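Beta 1-3 glucanase (Clostridium beijerinckii NCIMB 8052, PDB 5H4E) probably hydrolyses the beta-1,3-glucosidic linkages of beta-1,3-glucans, acting as a glycoside hydrolase of family 64. Local coordinates at residues A[9-14]-A[148-153]; A[33-38]-A[47-52]; A[96-99]-A[104-107]; A[125-130]-A[211-216]; A[323-328]-A[347-352]. All coordinates share one frame; numbering follows the deposited sequence.

Contact 1 (A[9-14]-A[148-153]); sequences VTLQVK and LWINTT
Two pairs of aliphatic side chains, Val9 with Leu148 and Leu11 with Ile150, make up the whole meeting between 9-14 and 148-153. Val9 and Leu148 point straight at one another, tip to tip. One methyl of the leucine does the touching: Leu148 CD1 lies 3.9 Å from Val9 CG2 and 4.0 Å from Val9 CG1, so it sits against the fork of the valine. Leu148 gets there because its CG is anti to the backbone N (chi1 -177°). The second pair is looser. Leu11 and Ile150 slip past each other in opposite directions, and their nearest ends are Leu11 CD2 and Ile150 CD1, 4.1 Å apart. The CA atoms stay 9.2 Å apart for Val9 and Leu148, a spacing of facing sheets rather than of paired strands.

No polar bond joins the two segments; the side-chain amides bond within their own strands and to residues outside. Gln12 folds forward and gives NE2 to Val13 O at 3.0 Å, almost dead straight and in the plane of its own amide; Ser85 also bonds that nitrogen. Asn151 ND2 reaches Thr152 O at 3.0 Å, coming from above the carbonyl plane, and is held besides by Glu140.

Here the mixed sheet and the antiparallel sheet face each other. Strand 9-16 runs between strands 86-92 and 366-374 of the mixed sheet, while strand 147-151 lies between 136-144 and 361-363 of the antiparallel one. Pro366 touches both Val9 and Leu148, and Trp143 and Met141 of strand 136-144 pack on Val9 and Leu11.

Contact 2 (A[33-38]-A[47-52]); sequences KDPDTK and GNLIPM
An Asx turn built on Asp34 and Pro35, in the loop that joins strands 26-33 and 40-43, packs against Leu49 on the short strand 49-51. Asp34 OD1 heads the turn. It takes the backbone N of Asp36 at 2.9 Å on its anti lone pair, then the N of Thr37 at 3.3 Å, this second donor coming from above the carboxylate plane. Lys38 N closes the loop on Asp34 O at 2.8 Å, and the amine of Lys38 curls back to the carbonyls of Pro35 and Asp36 through weak bonds.

With OD1 occupied by the turn, OD2 faces the strand. Asp34 has CG anti to its backbone N (chi1 -169°), and this carries the carboxylate out over Leu49, the two side chains crossing at a slant. Leu49 CD1 lies 3.8 Å from Asp34 OD2, and equally 3.8 Å from Pro35 CD, whose ring crosses the leucine at about a right angle. Leu49 also packs on Val41 and Val43 of the neighbouring strand and on Pro90 and Ile92 of strand 86-92.

A water completes the junction. It donates to Asp34 OD2 at 2.8 Å and to Leu49 O at 2.7 Å, spending both hydrogens on acceptors that could not bond each other directly. The carboxylate thus collects two N-H groups on one oxygen and a water O-H on the other. That would probably stabilise its negative charge beside an aliphatic neighbour and hold the turn in place over the strand.

Contact 3 (A[96-99]-A[104-107]); sequences RMYI and PLYI
The hydroxyl of Tyr98, whose ring packs on Leu105 and Ile107, accepts a bond from Arg96 two residues back on the same strand: Arg96 NH1 to Tyr98 OH is 3.1 Å, with an N-H...O angle of 155°. The oxygen lies at the edge of the guanidinium, in its plane, so the far end of the tyrosine is tied down while the near end does the packing.

That packing is wholly apolar. Tyr98 carries its ring anti to its own carbonyl carbon (chi1 -69°), and Leu105 comes in across it at about a right angle. A single methyl makes the approach: Leu105 CD1 is 3.6 Å from Tyr98 CD1 and 3.9 Å from Tyr98 CB, so it nestles at the root of the ring. Ile107 touches the ring more lightly at its other ortho carbon, Ile107 CD1 standing 4.3 Å from Tyr98 CD2.

Strand 95-101 lies between strands 26-33 and 136-144 in the antiparallel sheet, and the 104-107 loop folds back over it on the way to strand 108-111. Trp138 meets the Tyr98 ring from the neighbouring strand, Val31 touches it from strand 26-33, and Phe78 packs on both Leu105 and Ile107.

Contact 4 (A[125-130]-A[211-216]); sequences ANTSDP and SGLGTF
Leu213 brings one methyl of its side chain to Ala125 and Thr127, and so joins two beta turns: a type II' turn from Ser211 to Gly214 and a type I turn from Asn126 to Asp129. From CB the side chain leaves with CG anti to the carbonyl carbon (chi1 -57°), and CG holds CD2 out toward the other loop. There Leu213 CD2 lies 4.0 Å from Thr127 CG2, the two side chains crossing at about a right angle, and 4.2 Å from Ala125 O.

One residue earlier the backbones themselves meet. Gly212, at the second position of the II' turn, has positive phi (58°), a conformation suited to glycine, and presents its bare CA: Ala125 N stands 3.6 Å from Gly212 CA. Ala125 CB sits 3.7 Å from Gly212 O, another plain van der Waals touch. The amide of Ala125 is already bonded to Asn123 OD1, so this is a meeting of surfaces rather than a pairing of chains.

Each turn is closed by its own backbone bond. Gly214 N closes one on Ser211 O at 2.8 Å, and Asp129 N closes the other on Asn126 O at 3.0 Å. The Asp129 carboxylate also bonds Asn123 and Asn131. The contact joins the loop before strand 136-144 to the one leading to helix 227-236. Asn126 OD1 adds an Asx turn, taking Ser128 N at 3.0 Å from well above its carbonyl plane.

Contact 5 (A[323-328]-A[347-352]); sequences YFYKDA and YGFCYD
Two first torsions bring Tyr325 and Phe349 together. In Tyr325 the ring stands anti to the carbonyl carbon (chi1 -51°), on a backbone with positive phi, and its long side chain stretches across to the 347-352 turn. In Phe349 CG lies between the backbone N and the carbonyl carbon (chi1 63°), which turns the ring back to meet it. The touch is at the hydroxyl: Tyr325 OH lies 3.6 Å from Phe349 CE1, at the edge of the phenyl ring and near its plane, so the two aromatic groups do not stack.

Phe349 also opens a type I turn that Asp352 closes, Asp352 N bonding Phe349 O at 3.1 Å; the same nitrogen sits over one face of the phenyl ring, toward its rim. Asp352 OD2 takes Gly348 N at 2.8 Å on its anti lone pair and is bonded by His338 NE2 as well, while OD1 forms a salt bridge with Arg309.

Tyr325 OH stands 4.4 Å from Asp352 OD1, too far for a direct bond, and a water spans the gap, 2.6 Å from Tyr325 OH and donating to Asp352 OD1 at 2.7 Å. The buried carboxylate thus has a backbone amide, a histidine, an arginine and a water about it, which should hold its rotation, while the shared water gives the buried phenol a polar partner where its neighbour across the contact is a phenyl edge.

In the fold
Contacts 1, 3 and 5 are buried, contacts 2 and 4 lie at the surface. Contacts 1, 2 and 3 all reach the antiparallel sheet; contacts 1 and 3 touch, Leu11 and Val13 packing on Met97. Contact 5, between loops flanking helix 332-339, is joined to contact 1 by Tyr347 against Asn151 and Thr153. Contact 4 links to contact 3 where Tyr106 meets Pro130. The chemistry follows place: only apolar side chains meet across contacts 1 and 3, a water bridges to a carboxylate both at the surface in contact 2 and in the buried contact 5, and backbone and methyl touches join two turns in contact 4.

Contact 1 (A[9-14]-A[148-153])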
# COMPACT_ATOMS: atom_id res chain seq x y z
N VAL A 9 -15.34 -15.64 2.36
CA VAL A 9 -15.72 -14.26 2.08
C VAL A 9 -15.73 -14.08 0.57
O VAL A 9 -14.85 -14.59 -0.13
CB VAL A 9 -14.77 -13.23 2.74
CG1 VAL A 9 -15.06 -11.82 2.23
CG2 VAL A 9 -14.87 -13.29 4.26
N THR A 10 -16.72 -13.38 0.05
CA THR A 10 -16.75 -13.10 -1.37
C THR A 10 -16.24 -11.69 -1.64
O THR A 10 -16.61 -10.74 -0.95
CB THR A 10 -18.17 -13.27 -1.95
OG1 THR A 10 -18.62 -14.60 -1.70
CG2 THR A 10 -18.20 -12.98 -3.45
N LEU A 11 -15.37 -11.58 -2.64
CA LEU A 11 -14.90 -10.30 -3.15
C LEU A 11 -15.50 -10.06 -4.54
O LEU A 11 -15.14 -10.74 -5.50
CB LEU A 11 -13.38 -10.28 -3.19
CG LEU A 11 -12.70 -10.71 -1.89
CD1 LEU A 11 -11.21 -10.78 -2.09
CD2 LEU A 11 -13.04 -9.75 -0.73
N GLN A 12 -16.43 -9.12 -4.65
CA GLN A 12 -17.14 -8.88 -5.90
C GLN A 12 -16.51 -7.72 -6.67
O GLN A 12 -16.44 -6.62 -6.14
CB GLN A 12 -18.62 -8.58 -5.62
CG GLN A 12 -19.42 -8.16 -6.85
CD GLN A 12 -19.70 -9.34 -7.76
OE1 GLN A 12 -20.33 -10.32 -7.36
NE2 GLN A 12 -19.21 -9.26 -8.99
N VAL A 13 -16.06 -7.96 -7.90
CA VAL A 13 -15.58 -6.85 -8.72
C VAL A 13 -16.78 -6.15 -9.34
O VAL A 13 -17.68 -6.80 -9.90
CB VAL A 13 -14.60 -7.31 -9.85
CG1 VAL A 13 -14.10 -6.10 -10.65
CG2 VAL A 13 -13.41 -8.06 -9.25
N LYS A 14 -16.82 -4.82 -9.22
CA LYS A 14 -17.85 -4.02 -9.88
C LYS A 14 -17.23 -3.06 -10.89
O LYS A 14 -16.37 -2.24 -10.56
CB LYS A 14 -18.67 -3.25 -8.84
CG LYS A 14 -19.79 -2.43 -9.43
CD LYS A 14 -20.98 -3.29 -9.84
CE LYS A 14 -22.07 -2.43 -10.45
NZ LYS A 14 -22.23 -1.15 -9.67
N LEU A 148 -10.97 -9.67 9.28
CA LEU A 148 -10.49 -9.38 7.94
C LEU A 148 -10.10 -7.91 7.83
O LEU A 148 -10.81 -7.04 8.32
CB LEU A 148 -11.56 -9.73 6.90
CG LEU A 148 -11.28 -9.58 5.40
CD1 LEU A 148 -12.17 -10.56 4.66
CD2 LEU A 148 -11.57 -8.17 4.95
N TRP A 149 -8.95 -7.65 7.19
CA TRP A 149 -8.52 -6.30 6.85
C TRP A 149 -8.45 -6.23 5.35
O TRP A 149 -7.93 -7.14 4.73
CB TRP A 149 -7.13 -5.97 7.42
CG TRP A 149 -7.06 -5.75 8.89
CD1 TRP A 149 -6.88 -4.55 9.54
CD2 TRP A 149 -7.14 -6.75 9.92
NE1 TRP A 149 -6.86 -4.74 10.90
CE2 TRP A 149 -7.02 -6.08 11.16
CE3 TRP A 149 -7.32 -8.13 9.91
CZ2 TRP A 149 -7.05 -6.76 12.38
CZ3 TRP A 149 -7.36 -8.81 11.12
CH2 TRP A 149 -7.23 -8.12 12.34
N ILE A 150 -8.96 -5.17 4.75
CA ILE A 150 -8.83 -5.03 3.30
C ILE A 150 -8.67 -3.55 2.99
O ILE A 150 -9.24 -2.70 3.68
CB ILE A 150 -10.04 -5.67 2.56
CG1 ILE A 150 -9.88 -5.53 1.04
CG2 ILE A 150 -11.38 -5.07 3.04
CD1 ILE A 150 -10.80 -6.43 0.25
N ASN A 151 -7.83 -3.21 2.01
CA ASN A 151 -7.62 -1.80 1.70
C ASN A 151 -7.19 -1.55 0.25
O ASN A 151 -6.54 -2.41 -0.37
CB ASN A 151 -6.56 -1.18 2.65
CG ASN A 151 -5.21 -1.88 2.58
OD1 ASN A 151 -4.99 -2.87 3.27
ND2 ASN A 151 -4.31 -1.37 1.74
N THR A 152 -7.58 -0.39 -0.27
CA THR A 152 -6.92 0.17 -1.45
C THR A 152 -5.57 0.71 -1.02
O THR A 152 -5.32 0.94 0.17
CB THR A 152 -7.73 1.32 -2.07
OG1 THR A 152 -7.74 2.45 -1.17
CG2 THR A 152 -9.15 0.90 -2.38
N THR A 153 -4.67 0.95 -1.97
CA THR A 153 -3.40 1.51 -1.58
C THR A 153 -2.84 2.46 -2.63
O THR A 153 -2.82 2.14 -3.82
CB THR A 153 -2.36 0.40 -1.29
OG1 THR A 153 -1.09 0.99 -1.01
CG2 THR A 153 -2.23 -0.57 -2.47

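Contact 2 (A[33-38]-A[47-52])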
# COMPACT_ATOMS: atom_id res chain seq x y z
N LYS A 33 -0.49 -15.89 0.89
CA LYS A 33 0.11 -17.03 1.56
C LYS A 33 -0.92 -17.86 2.31
O LYS A 33 -1.83 -17.32 2.93
CB LYS A 33 1.20 -16.57 2.52
CG LYS A 33 2.51 -16.24 1.80
CD LYS A 33 3.25 -15.12 2.48
CE LYS A 33 3.97 -15.57 3.72
NZ LYS A 33 4.75 -14.42 4.29
N ASP A 34 -0.77 -19.18 2.22
CA ASP A 34 -1.54 -20.10 3.04
C ASP A 34 -1.21 -19.83 4.50
O ASP A 34 -0.03 -19.81 4.88
CB ASP A 34 -1.23 -21.55 2.68
CG ASP A 34 -2.19 -22.53 3.31
OD1 ASP A 34 -2.14 -22.69 4.54
OD2 ASP A 34 -3.00 -23.13 2.57
N PRO A 35 -2.23 -19.61 5.32
CA PRO A 35 -2.04 -19.30 6.74
C PRO A 35 -1.27 -20.39 7.50
O PRO A 35 -0.57 -20.07 8.45
CB PRO A 35 -3.47 -19.19 7.27
CG PRO A 35 -4.28 -18.80 6.07
CD PRO A 35 -3.66 -19.56 4.94
N ASP A 36 -1.40 -21.64 7.09
CA ASP A 36 -0.78 -22.73 7.83
C ASP A 36 0.61 -23.11 7.30
O ASP A 36 1.56 -23.27 8.07
CB ASP A 36 -1.71 -23.93 7.84
CG ASP A 36 -3.02 -23.63 8.53
OD1 ASP A 36 -2.97 -23.08 9.65
OD2 ASP A 36 -4.10 -23.90 7.93
N THR A 37 0.73 -23.24 5.98
CA THR A 37 1.98 -23.68 5.38
C THR A 37 2.92 -22.52 5.08
O THR A 37 4.13 -22.73 4.95
CB THR A 37 1.73 -24.46 4.07
OG1 THR A 37 1.29 -23.55 3.04
CG2 THR A 37 0.67 -25.54 4.27
N LYS A 38 2.36 -21.32 4.99
CA LYS A 38 3.05 -20.09 4.54
C LYS A 38 3.51 -20.15 3.08
O LYS A 38 4.19 -19.24 2.61
CB LYS A 38 4.25 -19.77 5.44
CG LYS A 38 3.95 -19.82 6.92
CD LYS A 38 2.81 -18.90 7.31
CE LYS A 38 2.59 -18.94 8.80
NZ LYS A 38 2.49 -20.35 9.29
N GLY A 47 -12.14 -20.68 -4.44
CA GLY A 47 -11.61 -20.29 -3.15
C GLY A 47 -10.51 -21.17 -2.57
O GLY A 47 -10.11 -20.98 -1.42
N ASN A 48 -10.03 -22.13 -3.34
CA ASN A 48 -8.92 -22.97 -2.88
C ASN A 48 -7.57 -22.26 -2.97
O ASN A 48 -7.30 -21.54 -3.94
CB ASN A 48 -8.86 -24.26 -3.71
CG ASN A 48 -10.12 -25.06 -3.60
OD1 ASN A 48 -10.43 -25.60 -2.54
ND2 ASN A 48 -10.87 -25.14 -4.70
N LEU A 49 -6.71 -22.47 -1.98
CA LEU A 49 -5.38 -21.87 -2.02
C LEU A 49 -4.41 -22.82 -2.74
O LEU A 49 -3.87 -23.73 -2.12
CB LEU A 49 -4.87 -21.54 -0.62
CG LEU A 49 -5.75 -20.58 0.19
CD1 LEU A 49 -5.05 -20.16 1.47
CD2 LEU A 49 -6.15 -19.37 -0.65
N ILE A 50 -4.21 -22.61 -4.04
CA ILE A 50 -3.33 -23.49 -4.82
C ILE A 50 -1.89 -23.03 -4.73
O ILE A 50 -1.57 -21.90 -5.11
CB ILE A 50 -3.72 -23.52 -6.31
CG1 ILE A 50 -5.22 -23.71 -6.49
CG2 ILE A 50 -2.95 -24.62 -7.02
CD1 ILE A 50 -5.74 -25.03 -5.91
N PRO A 51 -1.00 -23.90 -4.22
CA PRO A 51 0.42 -23.52 -4.11
C PRO A 51 1.01 -23.05 -5.43
O PRO A 51 0.76 -23.67 -6.46
CB PRO A 51 1.09 -24.83 -3.65
CG PRO A 51 -0.00 -25.57 -2.95
CD PRO A 51 -1.24 -25.27 -3.75
N MET A 52 1.76 -21.95 -5.40
CA MET A 52 2.50 -21.57 -6.60
C MET A 52 3.64 -22.55 -6.81
O MET A 52 4.33 -22.95 -5.87
CB MET A 52 3.06 -20.16 -6.49
CG MET A 52 2.03 -19.05 -6.44
SD MET A 52 2.88 -17.46 -6.46
CE MET A 52 1.53 -16.38 -5.97
O HOH W 1 -2.35 -24.13 0.06

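Contact 3 (A[96-99]-A[104-107])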
# COMPACT_ATOMS: atom_id res chain seq x y z
N ARG A 96 -2.83 -10.14 -2.12
CA ARG A 96 -3.12 -9.04 -3.03
C ARG A 96 -4.08 -9.50 -4.12
O ARG A 96 -3.87 -10.54 -4.75
CB ARG A 96 -1.84 -8.52 -3.68
CG ARG A 96 -0.86 -7.91 -2.71
CD ARG A 96 0.36 -7.46 -3.47
NE ARG A 96 1.23 -6.66 -2.63
CZ ARG A 96 2.26 -5.96 -3.09
NH1 ARG A 96 2.54 -5.96 -4.39
NH2 ARG A 96 3.00 -5.25 -2.25
N MET A 97 -5.14 -8.73 -4.35
CA MET A 97 -6.00 -8.96 -5.49
C MET A 97 -5.64 -7.96 -6.58
O MET A 97 -6.04 -6.81 -6.50
CB MET A 97 -7.48 -8.82 -5.13
CG MET A 97 -8.43 -9.10 -6.29
SD MET A 97 -10.13 -9.19 -5.69
CE MET A 97 -11.00 -9.84 -7.11
N TYR A 98 -4.88 -8.40 -7.58
CA TYR A 98 -4.53 -7.53 -8.71
C TYR A 98 -5.71 -7.47 -9.67
O TYR A 98 -6.26 -8.49 -10.03
CB TYR A 98 -3.30 -8.05 -9.46
CG TYR A 98 -1.99 -7.97 -8.71
CD1 TYR A 98 -1.21 -6.82 -8.76
CD2 TYR A 98 -1.51 -9.06 -7.99
CE1 TYR A 98 -0.01 -6.74 -8.09
CE2 TYR A 98 -0.31 -8.99 -7.31
CZ TYR A 98 0.44 -7.82 -7.37
OH TYR A 98 1.64 -7.74 -6.71
N ILE A 99 -6.07 -6.26 -10.09
CA ILE A 99 -7.14 -6.07 -11.05
C ILE A 99 -6.60 -5.18 -12.17
O ILE A 99 -6.26 -4.03 -11.92
CB ILE A 99 -8.39 -5.45 -10.40
CG1 ILE A 99 -8.90 -6.36 -9.28
CG2 ILE A 99 -9.50 -5.23 -11.46
CD1 ILE A 99 -9.98 -5.75 -8.42
N PRO A 104 -4.14 -9.06 -18.82
CA PRO A 104 -3.70 -9.45 -17.48
C PRO A 104 -2.26 -9.01 -17.23
O PRO A 104 -1.53 -8.69 -18.17
CB PRO A 104 -3.80 -10.98 -17.52
CG PRO A 104 -3.59 -11.31 -18.95
CD PRO A 104 -4.29 -10.23 -19.71
N LEU A 105 -1.87 -9.01 -15.97
CA LEU A 105 -0.49 -8.69 -15.61
C LEU A 105 0.40 -9.88 -15.91
O LEU A 105 -0.08 -11.02 -16.00
CB LEU A 105 -0.41 -8.30 -14.13
CG LEU A 105 -1.20 -7.04 -13.78
CD1 LEU A 105 -1.06 -6.71 -12.31
CD2 LEU A 105 -0.67 -5.90 -14.63
N TYR A 106 1.69 -9.61 -16.09
CA TYR A 106 2.68 -10.67 -16.25
C TYR A 106 3.40 -10.94 -14.94
O TYR A 106 4.29 -10.18 -14.55
CB TYR A 106 3.70 -10.30 -17.32
CG TYR A 106 3.14 -10.03 -18.69
CD1 TYR A 106 2.92 -11.06 -19.60
CD2 TYR A 106 2.87 -8.73 -19.09
CE1 TYR A 106 2.42 -10.80 -20.86
CE2 TYR A 106 2.36 -8.46 -20.35
CZ TYR A 106 2.15 -9.50 -21.23
OH TYR A 106 1.65 -9.22 -22.48
N ILE A 107 3.00 -12.01 -14.25
CA ILE A 107 3.59 -12.36 -12.96
C ILE A 107 4.55 -13.55 -13.09
O ILE A 107 4.13 -14.65 -13.45
CB ILE A 107 2.49 -12.68 -11.93
CG1 ILE A 107 1.65 -11.42 -11.64
CG2 ILE A 107 3.10 -13.26 -10.67
CD1 ILE A 107 0.48 -11.66 -10.70

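Contact 4 (A[125-130]-A[211-216])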
# COMPACT_ATOMS: atom_id res chain seq x y z
N ALA A 125 9.99 0.30 -11.41
CA ALA A 125 11.27 1.01 -11.38
C ALA A 125 12.15 0.54 -12.53
O ALA A 125 13.07 1.24 -12.96
CB ALA A 125 11.97 0.80 -10.04
N ASN A 126 11.86 -0.66 -13.04
CA ASN A 126 12.55 -1.19 -14.22
C ASN A 126 11.77 -0.90 -15.49
O ASN A 126 10.67 -1.41 -15.67
CB ASN A 126 12.76 -2.71 -14.06
CG ASN A 126 13.45 -3.34 -15.28
OD1 ASN A 126 14.08 -2.66 -16.10
ND2 ASN A 126 13.33 -4.66 -15.39
N THR A 127 12.33 -0.09 -16.40
CA THR A 127 11.58 0.28 -17.60
C THR A 127 11.39 -0.91 -18.53
O THR A 127 10.52 -0.89 -19.41
CB THR A 127 12.25 1.44 -18.40
OG1 THR A 127 13.65 1.21 -18.51
CG2 THR A 127 12.02 2.79 -17.70
N SER A 128 12.18 -1.96 -18.32
CA SER A 128 12.00 -3.19 -19.10
C SER A 128 11.10 -4.23 -18.41
O SER A 128 11.02 -5.38 -18.86
CB SER A 128 13.36 -3.79 -19.42
OG SER A 128 14.10 -2.88 -20.21
N ASP A 129 10.41 -3.83 -17.35
CA ASP A 129 9.40 -4.70 -16.74
C ASP A 129 8.29 -4.99 -17.76
O ASP A 129 7.87 -4.10 -18.49
CB ASP A 129 8.82 -4.05 -15.48
CG ASP A 129 8.00 -5.03 -14.65
OD1 ASP A 129 6.80 -5.22 -14.95
OD2 ASP A 129 8.54 -5.61 -13.68
N PRO A 130 7.80 -6.24 -17.80
CA PRO A 130 6.76 -6.64 -18.75
C PRO A 130 5.42 -5.93 -18.54
O PRO A 130 4.57 -5.93 -19.44
CB PRO A 130 6.60 -8.15 -18.49
CG PRO A 130 7.07 -8.33 -17.09
CD PRO A 130 8.21 -7.36 -16.94
N SER A 211 8.86 5.66 -5.41
CA SER A 211 8.47 4.39 -6.01
C SER A 211 8.57 4.46 -7.52
O SER A 211 8.31 5.51 -8.11
CB SER A 211 7.05 4.00 -5.59
OG SER A 211 6.63 2.80 -6.25
N GLY A 212 8.95 3.34 -8.15
CA GLY A 212 8.96 3.25 -9.60
C GLY A 212 9.84 4.30 -10.24
O GLY A 212 11.02 4.39 -9.91
N LEU A 213 9.26 5.11 -11.13
CA LEU A 213 10.00 6.20 -11.78
C LEU A 213 9.89 7.51 -11.00
O LEU A 213 10.13 8.60 -11.53
CB LEU A 213 9.50 6.41 -13.21
CG LEU A 213 9.55 5.19 -14.15
CD1 LEU A 213 9.01 5.56 -15.54
CD2 LEU A 213 10.97 4.62 -14.25
N GLY A 214 9.52 7.40 -9.72
CA GLY A 214 9.45 8.55 -8.84
C GLY A 214 10.78 9.26 -8.66
O GLY A 214 11.85 8.64 -8.75
N THR A 215 10.71 10.56 -8.37
CA THR A 215 11.89 11.42 -8.35
C THR A 215 12.52 11.60 -6.97
O THR A 215 13.42 12.44 -6.80
CB THR A 215 11.54 12.79 -8.90
OG1 THR A 215 10.43 13.33 -8.17
CG2 THR A 215 11.16 12.67 -10.38
N PHE A 216 12.06 10.83 -5.99
CA PHE A 216 12.53 11.03 -4.62
C PHE A 216 13.43 9.89 -4.15
O PHE A 216 13.80 9.82 -2.97
CB PHE A 216 11.35 11.20 -3.67
CG PHE A 216 10.62 12.52 -3.82
CD1 PHE A 216 9.88 12.80 -4.96
CD2 PHE A 216 10.65 13.47 -2.81
CE1 PHE A 216 9.19 13.99 -5.10
CE2 PHE A 216 9.97 14.68 -2.94
CZ PHE A 216 9.23 14.94 -4.08

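Contact 5 (A[323-328]-A[347-352])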
# COMPACT_ATOMS: atom_id res chain seq x y z
N TYR A 323 -3.71 19.44 11.41
CA TYR A 323 -2.35 19.94 11.58
C TYR A 323 -1.36 19.33 10.59
O TYR A 323 -0.20 19.74 10.56
CB TYR A 323 -1.88 19.68 13.01
CG TYR A 323 -2.62 20.54 14.02
CD1 TYR A 323 -3.87 20.17 14.49
CD2 TYR A 323 -2.07 21.73 14.48
CE1 TYR A 323 -4.55 20.95 15.41
CE2 TYR A 323 -2.74 22.52 15.39
CZ TYR A 323 -3.98 22.12 15.85
OH TYR A 323 -4.64 22.91 16.76
N PHE A 324 -1.82 18.37 9.77
CA PHE A 324 -0.92 17.65 8.87
C PHE A 324 -0.64 18.46 7.60
O PHE A 324 -1.52 19.20 7.13
CB PHE A 324 -1.49 16.28 8.43
CG PHE A 324 -1.80 15.30 9.55
CD1 PHE A 324 -1.33 15.48 10.84
CD2 PHE A 324 -2.56 14.17 9.27
CE1 PHE A 324 -1.65 14.56 11.85
CE2 PHE A 324 -2.88 13.26 10.26
CZ PHE A 324 -2.41 13.45 11.55
N TYR A 325 0.55 18.28 7.03
CA TYR A 325 0.92 18.82 5.72
C TYR A 325 0.83 20.34 5.62
O TYR A 325 0.58 20.88 4.55
CB TYR A 325 0.03 18.20 4.64
CG TYR A 325 -0.04 16.69 4.68
CD1 TYR A 325 1.05 15.91 4.29
CD2 TYR A 325 -1.19 16.05 5.11
CE1 TYR A 325 0.98 14.53 4.32
CE2 TYR A 325 -1.27 14.66 5.14
CZ TYR A 325 -0.18 13.91 4.75
OH TYR A 325 -0.27 12.53 4.77
N LYS A 326 1.07 21.02 6.74
CA LYS A 326 0.90 22.48 6.80
C LYS A 326 2.13 23.24 6.33
O LYS A 326 2.06 24.44 6.04
CB LYS A 326 0.55 22.90 8.22
CG LYS A 326 -0.90 22.64 8.61
CD LYS A 326 -1.82 23.68 7.97
CE LYS A 326 -3.29 23.48 8.32
NZ LYS A 326 -3.82 22.14 7.90
N ASP A 327 3.27 22.57 6.25
CA ASP A 327 4.44 23.20 5.66
C ASP A 327 5.36 22.16 5.04
O ASP A 327 5.32 20.99 5.41
CB ASP A 327 5.20 24.03 6.69
CG ASP A 327 6.18 25.02 6.04
OD1 ASP A 327 6.13 25.19 4.79
OD2 ASP A 327 7.01 25.62 6.77
N ALA A 328 6.17 22.61 4.09
CA ALA A 328 7.14 21.77 3.41
C ALA A 328 8.41 21.63 4.26
O ALA A 328 8.77 22.55 5.00
CB ALA A 328 7.48 22.37 2.05
N TYR A 347 -4.40 5.18 2.00
CA TYR A 347 -3.01 4.77 2.18
C TYR A 347 -2.11 5.56 1.25
O TYR A 347 -1.78 5.10 0.15
CB TYR A 347 -2.84 3.27 1.93
CG TYR A 347 -2.68 2.45 3.19
CD1 TYR A 347 -1.58 2.63 4.02
CD2 TYR A 347 -3.60 1.44 3.51
CE1 TYR A 347 -1.41 1.87 5.17
CE2 TYR A 347 -3.43 0.66 4.66
CZ TYR A 347 -2.34 0.89 5.49
OH TYR A 347 -2.16 0.13 6.63
N GLY A 348 -1.69 6.76 1.68
CA GLY A 348 -0.86 7.62 0.84
C GLY A 348 0.63 7.34 1.00
O GLY A 348 1.44 7.73 0.17
N PHE A 349 0.98 6.68 2.10
CA PHE A 349 2.34 6.22 2.35
C PHE A 349 2.25 5.08 3.35
O PHE A 349 1.19 4.88 3.96
CB PHE A 349 3.26 7.35 2.86
CG PHE A 349 2.84 7.92 4.19
CD1 PHE A 349 1.88 8.92 4.25
CD2 PHE A 349 3.40 7.46 5.37
CE1 PHE A 349 1.47 9.45 5.48
CE2 PHE A 349 2.99 7.97 6.60
CZ PHE A 349 2.02 8.97 6.64
N CYS A 350 3.35 4.34 3.50
CA CYS A 350 3.41 3.09 4.27
C CYS A 350 2.67 3.12 5.60
O CYS A 350 1.84 2.25 5.87
CB CYS A 350 4.87 2.69 4.51
SG CYS A 350 5.12 1.11 5.38
N TYR A 351 2.96 4.13 6.42
CA TYR A 351 2.43 4.18 7.78
C TYR A 351 1.22 5.09 7.96
O TYR A 351 0.99 5.62 9.06
CB TYR A 351 3.54 4.63 8.73
CG TYR A 351 4.56 3.56 9.02
CD1 TYR A 351 4.19 2.39 9.66
CD2 TYR A 351 5.89 3.72 8.68
CE1 TYR A 351 5.11 1.40 9.95
CE2 TYR A 351 6.83 2.74 8.96
CZ TYR A 351 6.43 1.58 9.60
OH TYR A 351 7.36 0.60 9.89
N ASP A 352 0.43 5.25 6.90
CA ASP A 352 -0.70 6.16 6.95
C ASP A 352 -1.81 5.66 7.88
O ASP A 352 -2.73 6.41 8.20
CB ASP A 352 -1.27 6.39 5.54
CG ASP A 352 -1.54 7.87 5.26
OD1 ASP A 352 -1.74 8.64 6.22
OD2 ASP A 352 -1.55 8.26 4.07
O HOH W 2 -1.93 11.36 6.43